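Local coordinates for tetratricopeptide repeat protein (Parabacteroides merdae ATCC 43184, PDB 4R7S) that is of unknown function but probably offers a superhelical surface for binding other proteins, as tetratricopeptide repeat proteins commonly do, at residues G157-S162 with Y187-K192; I220-Y225 with L251-N256; N167-E172 with W177-G182. One frame throughout, in Å; residues are numbered along the deposited sequence.

Contact 1: G157-S162 with Y187-K192; sequences GNYDES and YFMMGK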
loop_
_atom_site.group_PDB
_atom_site.type_symbol
_atom_site.label_atom_id
_atom_site.label_comp_id
_atom_site.label_asym_id
_atom_site.label_seq_id
_atom_site.Cartn_x
_atom_site.Cartn_y
_atom_site.Cartn_z
ATOM N N GLY A 157 -20.677 4.181 -4.889
ATOM C CA GLY A 157 -21.649 3.987 -5.960
ATOM C C GLY A 157 -21.879 5.240 -6.795
ATOM O O GLY A 157 -22.809 5.254 -7.605
ATOM N N ASN A 158 -21.049 6.315 -6.623
ATOM C CA ASN A 158 -21.193 7.539 -7.441
ATOM C C ASN A 158 -20.263 7.408 -8.620
ATOM O O ASN A 158 -19.273 8.132 -8.731
ATOM C CB ASN A 158 -20.948 8.855 -6.642
ATOM C CG ASN A 158 -21.889 9.066 -5.476
ATOM O OD1 ASN A 158 -22.992 8.493 -5.396
ATOM N ND2 ASN A 158 -21.465 9.895 -4.535
ATOM N N TYR A 159 -20.598 6.448 -9.486
ATOM C CA TYR A 159 -19.848 6.010 -10.651
ATOM C C TYR A 159 -19.555 7.120 -11.636
ATOM O O TYR A 159 -18.444 7.168 -12.153
ATOM C CB TYR A 159 -20.576 4.849 -11.344
ATOM C CG TYR A 159 -20.736 3.644 -10.438
ATOM C CD1 TYR A 159 -19.629 3.025 -9.867
ATOM C CD2 TYR A 159 -21.998 3.131 -10.138
ATOM C CE1 TYR A 159 -19.767 1.941 -9.000
ATOM C CE2 TYR A 159 -22.148 2.019 -9.298
ATOM C CZ TYR A 159 -21.025 1.432 -8.726
ATOM O OH TYR A 159 -21.131 0.369 -7.854
ATOM N N ASP A 160 -20.494 8.045 -11.842
ATOM C CA ASP A 160 -20.315 9.160 -12.768
ATOM C C ASP A 160 -19.306 10.150 -12.250
ATOM O O ASP A 160 -18.559 10.745 -13.045
ATOM C CB ASP A 160 -21.652 9.865 -13.032
ATOM C CG ASP A 160 -22.657 9.043 -13.829
ATOM O OD1 ASP A 160 -22.219 8.162 -14.632
ATOM O OD2 ASP A 160 -23.880 9.310 -13.695
ATOM N N GLU A 161 -19.285 10.355 -10.922
ATOM C CA GLU A 161 -18.326 11.274 -10.322
ATOM C C GLU A 161 -16.926 10.641 -10.437
ATOM O O GLU A 161 -15.979 11.283 -10.913
ATOM C CB GLU A 161 -18.720 11.622 -8.868
ATOM C CG GLU A 161 -17.914 12.740 -8.202
ATOM C CD GLU A 161 -17.557 14.018 -8.954
ATOM O OE1 GLU A 161 -18.014 14.210 -10.106
ATOM O OE2 GLU A 161 -16.773 14.818 -8.390
ATOM N N SER A 162 -16.848 9.346 -10.112
ATOM C CA SER A 162 -15.630 8.586 -10.203
ATOM C C SER A 162 -15.071 8.623 -11.635
ATOM O O SER A 162 -13.866 8.830 -11.836
ATOM C CB SER A 162 -15.900 7.152 -9.762
ATOM O OG SER A 162 -14.683 6.430 -9.736
ATOM N N TYR A 187 -15.222 0.707 -14.512
ATOM C CA TYR A 187 -16.106 0.266 -15.585
ATOM C C TYR A 187 -16.651 -1.144 -15.310
ATOM O O TYR A 187 -17.842 -1.382 -15.512
ATOM C CB TYR A 187 -15.410 0.347 -16.934
ATOM C CG TYR A 187 -15.230 1.764 -17.444
ATOM C CD1 TYR A 187 -16.215 2.733 -17.240
ATOM C CD2 TYR A 187 -14.126 2.111 -18.220
ATOM C CE1 TYR A 187 -16.077 4.029 -17.751
ATOM C CE2 TYR A 187 -13.981 3.401 -18.743
ATOM C CZ TYR A 187 -14.953 4.360 -18.495
ATOM O OH TYR A 187 -14.815 5.626 -19.012
ATOM N N PHE A 188 -15.817 -2.031 -14.760
ATOM C CA PHE A 188 -16.268 -3.377 -14.426
ATOM C C PHE A 188 -17.321 -3.300 -13.333
ATOM O O PHE A 188 -18.379 -3.909 -13.484
ATOM C CB PHE A 188 -15.108 -4.272 -14.013
ATOM C CG PHE A 188 -15.523 -5.619 -13.467
ATOM C CD1 PHE A 188 -15.887 -6.649 -14.320
ATOM C CD2 PHE A 188 -15.472 -5.881 -12.100
ATOM C CE1 PHE A 188 -16.222 -7.911 -13.820
ATOM C CE2 PHE A 188 -15.832 -7.130 -11.598
ATOM C CZ PHE A 188 -16.200 -8.140 -12.462
HETATM N N MSE A 189 -17.066 -2.513 -12.261
HETATM C CA MSE A 189 -18.043 -2.365 -11.181
HETATM C C MSE A 189 -19.341 -1.711 -11.658
HETATM O O MSE A 189 -20.351 -1.791 -10.967
HETATM C CB MSE A 189 -17.471 -1.565 -10.026
HETATM C CG MSE A 189 -16.448 -2.331 -9.239
HETATM SE SE MSE A 189 -15.871 -1.320 -7.678
HETATM C CE MSE A 189 -17.626 -1.324 -6.607
HETATM N N MSE A 190 -19.306 -1.059 -12.813
HETATM C CA MSE A 190 -20.453 -0.380 -13.407
HETATM C C MSE A 190 -21.263 -1.300 -14.323
HETATM O O MSE A 190 -22.329 -0.883 -14.788
HETATM C CB MSE A 190 -19.976 0.839 -14.238
HETATM C CG MSE A 190 -19.645 2.043 -13.414
HETATM SE SE MSE A 190 -19.054 3.494 -14.558
HETATM C CE MSE A 190 -20.850 4.162 -15.112
ATOM N N GLY A 191 -20.717 -2.486 -14.635
ATOM C CA GLY A 191 -21.297 -3.472 -15.549
ATOM C C GLY A 191 -20.911 -3.210 -16.992
ATOM O O GLY A 191 -21.425 -3.860 -17.904
ATOM N N LYS A 192 -20.013 -2.245 -17.217
ATOM C CA LYS A 192 -19.536 -1.824 -18.526
ATOM C C LYS A 192 -18.275 -2.612 -18.906
ATOM O O LYS A 192 -17.171 -2.058 -19.040
ATOM C CB LYS A 192 -19.282 -0.313 -18.528
ATOM C CG LYS A 192 -20.544 0.542 -18.367
ATOM C CD LYS A 192 -20.245 1.997 -18.821
ATOM C CE LYS A 192 -21.431 2.941 -18.738
ATOM N NZ LYS A 192 -22.492 2.649 -19.752
HETATM O O HOH W 1 -23.081 -1.296 -9.092
#
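The phenol ring of Tyr159 is sandwiched between its own chain and the end of helix 178-189. CA of Gly157 lies 3.8 Å above the plane of the Tyr159 ring, nearer the ring's margin than its centre. From the opposite side the selenomethionine Met190 comes in obliquely, with its CG 3.6 Å from Tyr159 CG, while the carbonyl O of Met189 stands obliquely near the phenol end. The two side chains Tyr159 and Met190 run past each other in opposite directions. A bend at the last torsion of Met190 (chi3 82°) turns its methyl back, bringing CE to 3.8 Å from Tyr159 CB. SE of Met190 is 5.4 Å from the centroid of the Tyr159 ring and 50° off its normal, an oblique Met-aromatic contact.

Both segments hold the junction between two helices, and each preceding helix ends in a Schellman motif, at Gly157 and Gly191. Leu186, one turn back on helix 178-189, also touches Tyr159.

At 3.9 Å, Tyr159 OH and Met189 O are too far apart to bond directly. A water bridges them, 2.8 Å from Tyr159 OH and donating a weak bond to Met189 O. The cohesion is therefore chiefly dispersive, with a polarisable selenium beside the aromatic group, and the phenol meets its polar neighbour through solvent at the protein surface.

Contact 2: I220-Y225 with L251-N256; sequences IKLAQY and LKLTMN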
loop_
_atom_site.group_PDB
_atom_site.type_symbol
_atom_site.label_atom_id
_atom_site.label_comp_id
_atom_site.label_asym_id
_atom_site.label_seq_id
_atom_site.Cartn_x
_atom_site.Cartn_y
_atom_site.Cartn_z
ATOM N N ILE A 220 -13.759 -10.697 -16.302
ATOM C CA ILE A 220 -14.536 -10.271 -17.472
ATOM C C ILE A 220 -14.655 -11.449 -18.408
ATOM O O ILE A 220 -15.774 -11.774 -18.818
ATOM C CB ILE A 220 -13.951 -9.013 -18.157
ATOM C CG1 ILE A 220 -14.259 -7.753 -17.312
ATOM C CG2 ILE A 220 -14.480 -8.871 -19.585
ATOM C CD1 ILE A 220 -13.245 -6.611 -17.467
ATOM N N LYS A 221 -13.528 -12.150 -18.671
ATOM C CA LYS A 221 -13.528 -13.357 -19.505
ATOM C C LYS A 221 -14.553 -14.356 -18.951
ATOM O O LYS A 221 -15.328 -14.909 -19.745
ATOM C CB LYS A 221 -12.131 -13.965 -19.590
ATOM C CG LYS A 221 -11.255 -13.217 -20.570
ATOM C CD LYS A 221 -9.839 -13.726 -20.529
ATOM C CE LYS A 221 -9.015 -13.084 -21.619
ATOM N NZ LYS A 221 -7.557 -13.230 -21.348
ATOM N N LEU A 222 -14.633 -14.510 -17.594
ATOM C CA LEU A 222 -15.644 -15.343 -16.944
ATOM C C LEU A 222 -17.061 -14.920 -17.383
ATOM O O LEU A 222 -17.833 -15.766 -17.856
ATOM C CB LEU A 222 -15.556 -15.251 -15.415
ATOM C CG LEU A 222 -14.945 -16.378 -14.612
ATOM C CD1 LEU A 222 -15.159 -16.118 -13.129
ATOM C CD2 LEU A 222 -15.541 -17.742 -14.963
ATOM N N ALA A 223 -17.384 -13.610 -17.249
ATOM C CA ALA A 223 -18.688 -13.040 -17.619
ATOM C C ALA A 223 -18.997 -13.234 -19.114
ATOM O O ALA A 223 -20.169 -13.349 -19.484
ATOM C CB ALA A 223 -18.736 -11.556 -17.266
ATOM N N GLN A 224 -17.947 -13.286 -19.962
ATOM C CA GLN A 224 -18.069 -13.488 -21.411
ATOM C C GLN A 224 -18.176 -14.996 -21.753
ATOM O O GLN A 224 -18.135 -15.369 -22.930
ATOM C CB GLN A 224 -16.886 -12.839 -22.144
ATOM C CG GLN A 224 -16.872 -11.311 -22.069
ATOM C CD GLN A 224 -15.593 -10.679 -22.596
ATOM O OE1 GLN A 224 -14.537 -11.323 -22.727
ATOM N NE2 GLN A 224 -15.659 -9.384 -22.895
ATOM N N TYR A 225 -18.369 -15.849 -20.723
ATOM C CA TYR A 225 -18.518 -17.313 -20.811
ATOM C C TYR A 225 -17.279 -17.954 -21.484
ATOM O O TYR A 225 -17.419 -18.852 -22.303
ATOM C CB TYR A 225 -19.849 -17.723 -21.524
ATOM C CG TYR A 225 -21.071 -16.937 -21.078
ATOM C CD1 TYR A 225 -21.718 -17.233 -19.878
ATOM C CD2 TYR A 225 -21.565 -15.880 -21.844
ATOM C CE1 TYR A 225 -22.824 -16.493 -19.448
ATOM C CE2 TYR A 225 -22.668 -15.131 -21.424
ATOM C CZ TYR A 225 -23.297 -15.442 -20.225
ATOM O OH TYR A 225 -24.387 -14.708 -19.805
ATOM N N LEU A 251 -10.615 -19.554 -9.565
ATOM C CA LEU A 251 -10.255 -20.722 -10.361
ATOM C C LEU A 251 -11.343 -21.784 -10.333
ATOM O O LEU A 251 -11.627 -22.339 -11.395
ATOM C CB LEU A 251 -8.907 -21.305 -9.922
ATOM C CG LEU A 251 -7.717 -20.556 -10.528
ATOM C CD1 LEU A 251 -6.447 -20.798 -9.742
ATOM C CD2 LEU A 251 -7.551 -20.881 -12.026
ATOM N N LYS A 252 -11.996 -22.032 -9.155
ATOM C CA LYS A 252 -13.120 -22.996 -9.042
ATOM C C LYS A 252 -14.294 -22.624 -9.978
ATOM O O LYS A 252 -15.008 -23.520 -10.443
ATOM C CB LYS A 252 -13.658 -23.083 -7.603
ATOM C CG LYS A 252 -12.749 -23.782 -6.607
ATOM C CD LYS A 252 -13.040 -23.385 -5.135
ATOM C CE LYS A 252 -14.475 -23.618 -4.678
ATOM N NZ LYS A 252 -14.629 -23.449 -3.201
ATOM N N LEU A 253 -14.496 -21.311 -10.246
ATOM C CA LEU A 253 -15.601 -20.851 -11.093
ATOM C C LEU A 253 -15.338 -21.130 -12.598
ATOM O O LEU A 253 -16.278 -21.079 -13.404
ATOM C CB LEU A 253 -15.926 -19.356 -10.853
ATOM C CG LEU A 253 -16.116 -18.886 -9.391
ATOM C CD1 LEU A 253 -16.517 -17.460 -9.344
ATOM C CD2 LEU A 253 -17.138 -19.731 -8.613
ATOM N N THR A 254 -14.084 -21.487 -12.954
ATOM C CA THR A 254 -13.684 -21.830 -14.330
ATOM C C THR A 254 -13.724 -23.349 -14.598
ATOM O O THR A 254 -13.568 -23.748 -15.754
ATOM C CB THR A 254 -12.254 -21.325 -14.623
ATOM O OG1 THR A 254 -11.320 -22.108 -13.888
ATOM C CG2 THR A 254 -12.060 -19.839 -14.327
HETATM N N MSE A 255 -13.907 -24.190 -13.540
HETATM C CA MSE A 255 -13.844 -25.664 -13.603
HETATM C C MSE A 255 -15.230 -26.345 -13.684
HETATM O O MSE A 255 -15.461 -27.376 -13.025
HETATM C CB MSE A 255 -13.028 -26.215 -12.417
HETATM C CG MSE A 255 -11.618 -25.599 -12.333
HETATM SE SE MSE A 255 -10.359 -26.464 -11.112
HETATM C CE MSE A 255 -9.992 -25.045 -9.838
ATOM N N ASN A 256 -16.101 -25.809 -14.600
ATOM C CA ASN A 256 -17.481 -26.228 -14.942
ATOM C C ASN A 256 -17.803 -27.696 -14.607
ATOM O O ASN A 256 -18.919 -27.996 -14.189
ATOM C CB ASN A 256 -17.769 -25.992 -16.437
ATOM C CG ASN A 256 -16.837 -26.697 -17.406
ATOM O OD1 ASN A 256 -15.615 -26.502 -17.397
ATOM N ND2 ASN A 256 -17.406 -27.487 -18.307
#
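Leu222 reaches out from the last turn of helix 211-223 and lays its two methyls across the turn from Lys252 to Met255. CD1 of Leu222 rests 4.0 Å from CB of Leu253, so this methyl meets the base of the neighbouring leucine, and the two side chains run at about a right angle. The other branch lies over the backbone: CD2 of Leu222 is 3.8 Å from the carbonyl O of Leu253 and 4.1 Å from CG2 of Thr254. The first torsion of Leu222 (chi1 -104°) is well away from a staggered value, a departure that may reflect the fit of both methyls against this turn.

Thr254 turns its methyl to Leu222 and its hydroxyl to its own chain. With chi1 at 71°, OG1 of Thr254 sits between the backbone N and the carbonyl carbon, facing O of Leu251 at 2.5 Å, a separation so short that the length of this bond is doubtful. The firmer link is the backbone one, from N of Thr254 to the same O of Leu251 at 3.0 Å, so that this carbonyl faces both OG1 and N of the threonine. Lys252 to Met255 form a type I beta turn here.

In the stacked antiparallel helices of the tetratricopeptide repeat fold, this is the C-terminal edge, where helix 244-252 closes the array. Ala231 and Phe234 of helix 227-238, which comes between in sequence, touch Thr254, while Asp233 of the same helix forms a salt bridge with Lys221. Tyr225, at positive phi, is the C-prime residue of the Schellman motif ending helix 211-223, its N bonded to O of Leu222 at 2.9 Å.

Contact 3: N167-E172 with W177-G182; sequences NYLISE and WILYEG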
loop_
_atom_site.group_PDB
_atom_site.type_symbol
_atom_site.label_atom_id
_atom_site.label_comp_id
_atom_site.label_asym_id
_atom_site.label_seq_id
_atom_site.Cartn_x
_atom_site.Cartn_y
_atom_site.Cartn_z
ATOM N N ASN A 167 -11.407 10.383 -15.868
ATOM C CA ASN A 167 -11.256 10.940 -17.212
ATOM C C ASN A 167 -10.351 12.182 -17.171
ATOM O O ASN A 167 -9.487 12.346 -18.046
ATOM C CB ASN A 167 -12.611 11.255 -17.873
ATOM C CG ASN A 167 -13.418 10.028 -18.233
ATOM O OD1 ASN A 167 -12.892 8.916 -18.419
ATOM N ND2 ASN A 167 -14.733 10.208 -18.350
ATOM N N TYR A 168 -10.514 13.010 -16.126
ATOM C CA TYR A 168 -9.716 14.213 -15.967
ATOM C C TYR A 168 -8.231 13.860 -15.783
ATOM O O TYR A 168 -7.394 14.432 -16.480
ATOM C CB TYR A 168 -10.236 15.089 -14.805
ATOM C CG TYR A 168 -9.293 16.225 -14.459
ATOM C CD1 TYR A 168 -9.030 17.245 -15.376
ATOM C CD2 TYR A 168 -8.601 16.241 -13.247
ATOM C CE1 TYR A 168 -8.138 18.274 -15.080
ATOM C CE2 TYR A 168 -7.737 17.292 -12.921
ATOM C CZ TYR A 168 -7.499 18.300 -13.848
ATOM O OH TYR A 168 -6.639 19.333 -13.555
ATOM N N LEU A 169 -7.916 12.930 -14.855
ATOM C CA LEU A 169 -6.552 12.507 -14.536
ATOM C C LEU A 169 -5.846 11.922 -15.748
ATOM O O LEU A 169 -4.666 12.208 -15.959
ATOM C CB LEU A 169 -6.533 11.490 -13.383
ATOM C CG LEU A 169 -6.964 11.993 -12.000
ATOM C CD1 LEU A 169 -6.953 10.843 -10.948
ATOM C CD2 LEU A 169 -6.099 13.153 -11.529
ATOM N N ILE A 170 -6.560 11.096 -16.530
ATOM C CA ILE A 170 -6.062 10.425 -17.737
ATOM C C ILE A 170 -5.843 11.476 -18.838
ATOM O O ILE A 170 -4.856 11.379 -19.550
ATOM C CB ILE A 170 -7.016 9.259 -18.169
ATOM C CG1 ILE A 170 -6.890 8.071 -17.165
ATOM C CG2 ILE A 170 -6.789 8.809 -19.636
ATOM C CD1 ILE A 170 -7.677 6.797 -17.464
ATOM N N SER A 171 -6.706 12.499 -18.943
ATOM C CA SER A 171 -6.504 13.595 -19.913
ATOM C C SER A 171 -5.223 14.388 -19.581
ATOM O O SER A 171 -4.522 14.831 -20.491
ATOM C CB SER A 171 -7.708 14.534 -19.941
ATOM O OG SER A 171 -7.556 15.646 -19.070
ATOM N N GLU A 172 -4.924 14.540 -18.273
ATOM C CA GLU A 172 -3.765 15.244 -17.746
ATOM C C GLU A 172 -2.474 14.446 -17.949
ATOM O O GLU A 172 -1.480 15.011 -18.408
ATOM C CB GLU A 172 -3.975 15.569 -16.264
ATOM C CG GLU A 172 -4.920 16.742 -16.037
ATOM C CD GLU A 172 -4.476 18.060 -16.646
ATOM O OE1 GLU A 172 -3.508 18.661 -16.123
ATOM O OE2 GLU A 172 -5.069 18.469 -17.671
ATOM N N TRP A 177 -0.273 4.774 -17.153
ATOM C CA TRP A 177 -1.010 3.538 -17.350
ATOM C C TRP A 177 -1.788 3.023 -16.111
ATOM O O TRP A 177 -2.901 2.529 -16.293
ATOM C CB TRP A 177 -0.087 2.453 -17.908
ATOM C CG TRP A 177 0.694 2.896 -19.124
ATOM C CD1 TRP A 177 2.050 2.969 -19.237
ATOM C CD2 TRP A 177 0.161 3.417 -20.357
ATOM N NE1 TRP A 177 2.398 3.432 -20.483
ATOM C CE2 TRP A 177 1.258 3.726 -21.187
ATOM C CE3 TRP A 177 -1.137 3.589 -20.866
ATOM C CZ2 TRP A 177 1.098 4.251 -22.478
ATOM C CZ3 TRP A 177 -1.297 4.078 -22.156
ATOM C CH2 TRP A 177 -0.188 4.405 -22.947
ATOM N N ILE A 178 -1.283 3.203 -14.891
ATOM C CA ILE A 178 -1.959 2.725 -13.674
ATOM C C ILE A 178 -3.338 3.406 -13.456
ATOM O O ILE A 178 -4.178 2.909 -12.694
ATOM C CB ILE A 178 -1.017 2.871 -12.439
ATOM C CG1 ILE A 178 -1.289 1.810 -11.376
ATOM C CG2 ILE A 178 -0.988 4.278 -11.856
ATOM C CD1 ILE A 178 -0.979 0.332 -11.821
ATOM N N LEU A 179 -3.557 4.536 -14.130
ATOM C CA LEU A 179 -4.834 5.236 -14.074
ATOM C C LEU A 179 -5.889 4.461 -14.877
ATOM O O LEU A 179 -7.050 4.427 -14.486
ATOM C CB LEU A 179 -4.701 6.669 -14.608
ATOM C CG LEU A 179 -3.798 7.634 -13.846
ATOM C CD1 LEU A 179 -3.631 8.921 -14.627
ATOM C CD2 LEU A 179 -4.344 7.929 -12.456
ATOM N N TYR A 180 -5.472 3.828 -15.987
ATOM C CA TYR A 180 -6.351 3.035 -16.851
ATOM C C TYR A 180 -6.816 1.779 -16.121
ATOM O O TYR A 180 -7.917 1.304 -16.370
ATOM C CB TYR A 180 -5.652 2.666 -18.158
ATOM C CG TYR A 180 -5.412 3.824 -19.095
ATOM C CD1 TYR A 180 -4.286 4.629 -18.964
ATOM C CD2 TYR A 180 -6.273 4.075 -20.161
ATOM C CE1 TYR A 180 -4.041 5.689 -19.840
ATOM C CE2 TYR A 180 -6.031 5.121 -21.057
ATOM C CZ TYR A 180 -4.915 5.931 -20.887
ATOM O OH TYR A 180 -4.661 6.979 -21.747
ATOM N N GLU A 181 -5.991 1.277 -15.198
ATOM C CA GLU A 181 -6.271 0.124 -14.334
ATOM C C GLU A 181 -7.375 0.472 -13.324
ATOM O O GLU A 181 -8.248 -0.362 -13.045
ATOM C CB GLU A 181 -5.002 -0.343 -13.605
ATOM C CG GLU A 181 -3.979 -1.003 -14.527
ATOM C CD GLU A 181 -3.061 -2.041 -13.901
ATOM O OE1 GLU A 181 -3.247 -2.366 -12.703
ATOM O OE2 GLU A 181 -2.164 -2.546 -14.617
ATOM N N GLY A 182 -7.334 1.697 -12.815
ATOM C CA GLY A 182 -8.335 2.216 -11.888
ATOM C C GLY A 182 -9.655 2.457 -12.599
ATOM O O GLY A 182 -10.712 2.028 -12.129
#
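Ile170 is the principal bump, and it enters the hollow between Leu179 and the ring of Tyr180. Its CG1 slides past Leu179, 3.6 Å from Leu179 CB, and carries CD1 onward over the face of Tyr180. In this CH-pi contact Ile170 CD1 stands almost on the ring normal, 10° off it and 4.1 Å from the Tyr180 centroid. A chi1 of -72° sets CG1 beside the backbone N and CG2 anti to it; Ile170 CG2 falls on the same face farther out, 3.5 Å from Tyr180 OH, and the branches span the ring from centre to phenol end. That hydroxyl is hydrogen-bonded to O of Pro174 in the connecting loop, which should help fix the ring against Ile170.

Leu179 fills the reciprocal hollow beside Leu169. Its CD1 lies 3.7 Å from the carbonyl O of Leu169, and the two leucine side chains cross at about a right angle.

The short helical segments are antiparallel at 163°, with axes 9.9 Å apart, consistent with the helical hairpins of the tetratricopeptide repeat fold. Leu147 touches both Leu169 and Leu179, while Asp199 and Val203 touch Tyr180, so both helix 143-156 and helix 193-206 pack on this pair.

Coming from the N terminus, the chain first reaches 157-162, at the start of helix 159-172. That helix ends in 167-172, a four-residue link follows, and 177-182 closes contact 3, the tight hairpin turn. Helix 178-189 then runs back to 187-192, which closes contact 1 at the other end of the same helix pair; contact 3 is thus nested inside the loop of contact 1. Tyr187 and Asn167 touch between them. Contact 2 follows in series, joining the end of helix 211-223 to the C-terminal turn and closing a separate loop through helices 227-238 and 244-252. Phe188 packs on Ile220, linking contacts 1 and 2, whereas contacts 2 and 3 do not touch, with nearest atoms about 9 Å apart.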